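Long-range contact in endonuclease 2 (Arabidopsis thaliana, PDB 4CXP), which cleaves RNA and single-stranded DNA, and double-stranded DNA less well, to 5'-phosphorylated products with the help of three divalent metal ions: residues A[56-70]-A[81-93]. Numbering follows the deposited sequence. Where two conformers were deposited one is given.
Sequences PLHYINTPDACSYQY and KGRCVAGAIYNYT. With ZN (zinc ion), chain E; NAG (2-acetamido-2-deoxy-beta-D-glucopyranose), chain B; NAG (2-acetamido-2-deoxy-beta-D-glucopyranose), chain C.
Leu-57 lies against the start of helix 85-96. Its CD2 sits over one face of the Arg-83 guanidinium, away from the middle of the group, and its CB meets Ala-88 CB at 3.9 Å. CD1 comes loosely up to the ring edge of Tyr-92. Ile-60 crosses Val-85 at about a right angle, CG1 to CG1 3.8 Å. Val-85 N donates to Tyr-59 O at 3.0 Å, from above the carbonyl plane. Cys-84 is the N-cap residue, and its disulfide to Cys-74 ties down this helix start. The extended first torsion of Tyr-70 (chi1 -177°) sends its ring toward the helix, where CE2 meets Tyr-90 CE2 at 3.8 Å and OH lies near Gly-82 CA. This packing belongs to the largely helical S1/P1 nuclease fold, beside the metal cluster: His-58 ND1 binds zinc with Asp-45, His-120 and Asp-124. Outward lies the N-glycan on Asn-91. Arg-83 NH1 and NH2 both donate to O3 of its first NAG, in the guanidinium plane. Tyr-92 OH shares a 2.8 Å hydrogen bond with O6 of that sugar. A leucine in place of Tyr-92 would probably cost O6 this partner and leave the sugar's hydroxymethyl group freer to turn. Phe-121 of helix 111-124 packs on Leu-57, Val-85 and Ala-88.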
# COMPACT_ATOMS: atom_id res chain seq x y z
N PRO A 56 3.21 3.18 14.19
CA PRO A 56 2.02 3.96 13.76
C PRO A 56 2.12 4.52 12.35
O PRO A 56 1.13 4.99 11.80
CB PRO A 56 1.94 5.09 14.79
CG PRO A 56 2.64 4.50 15.99
CD PRO A 56 3.81 3.77 15.40
N LEU A 57 3.31 4.46 11.75
CA LEU A 57 3.54 5.01 10.43
C LEU A 57 2.98 4.15 9.31
O LEU A 57 3.04 4.55 8.16
CB LEU A 57 5.04 5.24 10.21
CG LEU A 57 5.73 6.14 11.23
CD1 LEU A 57 7.19 6.33 10.83
CD2 LEU A 57 5.04 7.49 11.43
N HIS A 58 2.43 2.97 9.63
CA HIS A 58 1.89 2.09 8.60
C HIS A 58 0.44 2.38 8.26
O HIS A 58 -0.07 1.83 7.27
CB HIS A 58 2.02 0.62 9.02
CG HIS A 58 3.43 0.16 9.10
ND1 HIS A 58 3.96 -0.79 8.26
CD2 HIS A 58 4.44 0.58 9.90
CE1 HIS A 58 5.24 -0.94 8.56
NE2 HIS A 58 5.56 -0.12 9.54
N TYR A 59 -0.25 3.21 9.03
CA TYR A 59 -1.69 3.36 8.85
C TYR A 59 -2.14 4.75 9.25
O TYR A 59 -1.35 5.59 9.71
CB TYR A 59 -2.43 2.25 9.64
CG TYR A 59 -2.11 2.28 11.11
CD1 TYR A 59 -2.76 3.16 11.99
CD2 TYR A 59 -1.12 1.46 11.64
CE1 TYR A 59 -2.42 3.20 13.33
CE2 TYR A 59 -0.78 1.52 12.97
CZ TYR A 59 -1.44 2.38 13.82
OH TYR A 59 -1.09 2.42 15.15
N ILE A 60 -3.45 4.99 9.06
CA ILE A 60 -4.16 6.17 9.53
C ILE A 60 -5.43 5.67 10.21
O ILE A 60 -6.17 4.88 9.63
CB ILE A 60 -4.56 7.11 8.38
CG1 ILE A 60 -3.33 7.68 7.70
CG2 ILE A 60 -5.44 8.23 8.88
CD1 ILE A 60 -3.56 8.27 6.33
N ASN A 61 -5.68 6.17 11.42
CA ASN A 61 -6.94 5.96 12.13
C ASN A 61 -7.88 7.13 11.89
O ASN A 61 -7.50 8.28 12.11
CB ASN A 61 -6.69 5.88 13.63
CG ASN A 61 -6.11 4.57 14.08
OD1 ASN A 61 -6.41 3.53 13.52
ND2 ASN A 61 -5.28 4.62 15.11
N THR A 62 -9.11 6.85 11.48
CA THR A 62 -10.12 7.87 11.24
C THR A 62 -11.32 7.66 12.16
O THR A 62 -11.52 6.58 12.74
CB THR A 62 -10.68 7.78 9.81
OG1 THR A 62 -11.45 6.57 9.66
CG2 THR A 62 -9.61 7.82 8.78
N PRO A 63 -12.17 8.68 12.26
CA PRO A 63 -13.49 8.51 12.89
C PRO A 63 -14.35 7.51 12.11
O PRO A 63 -14.00 7.14 10.99
CB PRO A 63 -14.08 9.92 12.86
CG PRO A 63 -12.91 10.84 12.67
CD PRO A 63 -11.94 10.07 11.83
N ASP A 64 -15.50 7.14 12.66
CA ASP A 64 -16.44 6.26 11.97
C ASP A 64 -17.20 7.06 10.91
O ASP A 64 -18.34 7.51 11.13
CB ASP A 64 -17.48 5.66 12.94
CG ASP A 64 -16.93 4.58 13.86
OD1 ASP A 64 -15.70 4.38 13.98
OD2 ASP A 64 -17.79 3.93 14.50
N ALA A 65 -16.54 7.30 9.78
CA ALA A 65 -17.13 8.02 8.67
C ALA A 65 -16.28 7.71 7.44
O ALA A 65 -15.37 6.91 7.49
CB ALA A 65 -17.24 9.51 8.96
N CYS A 66 -16.56 8.36 6.34
CA CYS A 66 -15.88 8.06 5.08
C CYS A 66 -14.91 9.14 4.64
O CYS A 66 -14.49 9.18 3.48
CB CYS A 66 -16.92 7.79 3.99
SG CYS A 66 -18.04 6.44 4.44
N SER A 67 -14.45 9.93 5.60
CA SER A 67 -13.59 11.05 5.32
C SER A 67 -12.21 10.91 5.95
O SER A 67 -12.03 10.28 7.00
CB SER A 67 -14.26 12.34 5.74
OG SER A 67 -14.24 12.45 7.10
N TYR A 68 -11.25 11.55 5.30
CA TYR A 68 -9.90 11.68 5.80
C TYR A 68 -9.46 13.12 5.63
O TYR A 68 -9.67 13.71 4.57
CB TYR A 68 -8.93 10.77 5.04
CG TYR A 68 -7.49 11.17 5.23
CD1 TYR A 68 -6.83 10.90 6.41
CD2 TYR A 68 -6.81 11.88 4.25
CE1 TYR A 68 -5.52 11.31 6.62
CE2 TYR A 68 -5.50 12.29 4.44
CZ TYR A 68 -4.85 12.00 5.63
OH TYR A 68 -3.54 12.38 5.82
N GLN A 69 -8.86 13.68 6.67
CA GLN A 69 -8.21 14.98 6.61
C GLN A 69 -6.89 14.89 7.37
O GLN A 69 -6.87 14.43 8.51
CB GLN A 69 -9.07 16.09 7.22
CG GLN A 69 -10.40 16.29 6.53
CD GLN A 69 -11.25 17.39 7.13
OE1 GLN A 69 -12.01 18.06 6.42
NE2 GLN A 69 -11.13 17.58 8.43
N TYR A 70 -5.80 15.33 6.75
CA TYR A 70 -4.48 15.24 7.37
C TYR A 70 -4.46 15.88 8.75
O TYR A 70 -4.01 15.28 9.73
CB TYR A 70 -3.43 15.88 6.47
CG TYR A 70 -2.01 15.77 7.00
CD1 TYR A 70 -1.52 16.67 7.93
CD2 TYR A 70 -1.18 14.76 6.57
CE1 TYR A 70 -0.22 16.56 8.42
CE2 TYR A 70 0.11 14.65 7.04
CZ TYR A 70 0.58 15.54 7.97
OH TYR A 70 1.88 15.43 8.44
N LYS A 81 1.23 14.98 15.86
CA LYS A 81 0.86 15.25 14.47
C LYS A 81 1.93 14.78 13.53
O LYS A 81 3.13 14.91 13.80
CB LYS A 81 0.64 16.74 14.26
N GLY A 82 1.50 14.21 12.41
CA GLY A 82 2.43 13.71 11.40
C GLY A 82 2.72 12.23 11.49
O GLY A 82 3.24 11.66 10.54
N ARG A 83 2.37 11.60 12.60
CA ARG A 83 2.78 10.23 12.82
C ARG A 83 1.70 9.25 12.34
O ARG A 83 0.99 8.61 13.11
CB ARG A 83 3.22 10.01 14.25
CG ARG A 83 4.34 10.99 14.64
CD ARG A 83 5.24 10.47 15.72
NE ARG A 83 5.99 9.31 15.26
CZ ARG A 83 7.12 9.35 14.55
NH1 ARG A 83 7.68 10.49 14.18
NH2 ARG A 83 7.73 8.22 14.24
N CYS A 84 1.63 9.16 11.01
CA CYS A 84 0.74 8.26 10.30
C CYS A 84 1.37 7.99 8.94
O CYS A 84 2.38 8.60 8.59
CB CYS A 84 -0.66 8.87 10.15
SG CYS A 84 -0.87 10.03 8.77
N VAL A 85 0.79 7.09 8.15
CA VAL A 85 1.42 6.72 6.89
C VAL A 85 1.55 7.90 5.92
O VAL A 85 2.52 7.95 5.17
CB VAL A 85 0.71 5.49 6.27
CG1 VAL A 85 -0.71 5.76 5.81
CG2 VAL A 85 1.54 4.87 5.18
N ALA A 86 0.59 8.82 5.89
CA ALA A 86 0.74 10.01 5.04
C ALA A 86 1.94 10.86 5.47
O ALA A 86 2.74 11.29 4.65
CB ALA A 86 -0.53 10.86 5.02
N GLY A 87 2.04 11.13 6.77
CA GLY A 87 3.17 11.87 7.30
C GLY A 87 4.50 11.19 7.05
O GLY A 87 5.50 11.84 6.77
N ALA A 88 4.52 9.86 7.13
CA ALA A 88 5.73 9.10 6.84
C ALA A 88 6.12 9.25 5.38
O ALA A 88 7.30 9.41 5.06
CB ALA A 88 5.54 7.65 7.21
N ILE A 89 5.15 9.20 4.48
CA ILE A 89 5.48 9.37 3.07
C ILE A 89 6.08 10.76 2.83
O ILE A 89 7.08 10.87 2.14
CB ILE A 89 4.26 9.08 2.18
CG1 ILE A 89 3.97 7.57 2.19
CG2 ILE A 89 4.46 9.58 0.76
CD1 ILE A 89 2.62 7.19 1.62
N TYR A 90 5.49 11.80 3.40
CA TYR A 90 6.10 13.12 3.26
C TYR A 90 7.53 13.13 3.79
O TYR A 90 8.43 13.69 3.16
CB TYR A 90 5.27 14.17 3.99
CG TYR A 90 3.95 14.56 3.34
CD1 TYR A 90 3.89 15.00 2.02
CD2 TYR A 90 2.78 14.55 4.07
CE1 TYR A 90 2.69 15.43 1.47
CE2 TYR A 90 1.58 14.96 3.53
CZ TYR A 90 1.54 15.41 2.23
OH TYR A 90 0.34 15.84 1.67
N ASN A 91 7.74 12.52 4.95
CA ASN A 91 9.06 12.51 5.60
C ASN A 91 10.12 11.86 4.73
O ASN A 91 11.18 12.45 4.46
CB ASN A 91 8.94 11.71 6.87
CG ASN A 91 10.15 11.70 7.75
OD1 ASN A 91 11.00 12.60 7.73
ND2 ASN A 91 10.21 10.65 8.56
N TYR A 92 9.85 10.63 4.31
CA TYR A 92 10.86 9.86 3.61
C TYR A 92 11.05 10.33 2.18
O TYR A 92 12.17 10.27 1.66
CB TYR A 92 10.58 8.35 3.76
CG TYR A 92 10.74 7.89 5.19
CD1 TYR A 92 11.99 7.90 5.78
CD2 TYR A 92 9.66 7.51 5.97
CE1 TYR A 92 12.15 7.54 7.11
CE2 TYR A 92 9.82 7.15 7.29
CZ TYR A 92 11.06 7.16 7.86
OH TYR A 92 11.18 6.82 9.17
N THR A 93 10.01 10.86 1.53
CA THR A 93 10.19 11.46 0.23
C THR A 93 11.11 12.70 0.32
O THR A 93 12.00 12.90 -0.50
CB THR A 93 8.83 11.75 -0.47
OG1 THR A 93 8.01 12.58 0.28
CG2 THR A 93 8.08 10.50 -0.78
ZN ZN E . 3.09 -2.22 6.84
C1 NAG B . 11.15 10.50 9.65
C2 NAG B . 10.27 9.98 10.83
C3 NAG B . 11.09 10.01 12.11
C4 NAG B . 12.40 9.23 11.90
C5 NAG B . 13.10 9.65 10.61
C6 NAG B . 14.23 8.71 10.24
C7 NAG B . 7.90 10.45 10.38
C8 NAG B . 6.71 11.31 10.67
N2 NAG B . 9.03 10.73 11.03
O3 NAG B . 10.31 9.50 13.20
O4 NAG B . 13.35 9.47 12.92
O5 NAG B . 12.23 9.66 9.48
O6 NAG B . 13.74 7.39 10.16
O7 NAG B . 7.83 9.53 9.55
C1 NAG C . 13.28 8.68 14.07
C2 NAG C . 14.67 8.65 14.72
C3 NAG C . 14.63 7.87 16.02
C4 NAG C . 13.53 8.42 16.92
C5 NAG C . 12.21 8.53 16.16
C6 NAG C . 11.13 9.20 16.98
C7 NAG C . 16.53 8.85 13.14
C8 NAG C . 17.57 8.14 12.33
N2 NAG C . 15.70 8.09 13.85
O3 NAG C . 15.89 7.93 16.66
O4 NAG C . 13.41 7.51 18.00
O5 NAG C . 12.38 9.29 14.98
O6 NAG C . 9.97 9.38 16.20
O7 NAG C . 16.45 10.08 13.12
O HOH W 1 -0.90 6.54 13.08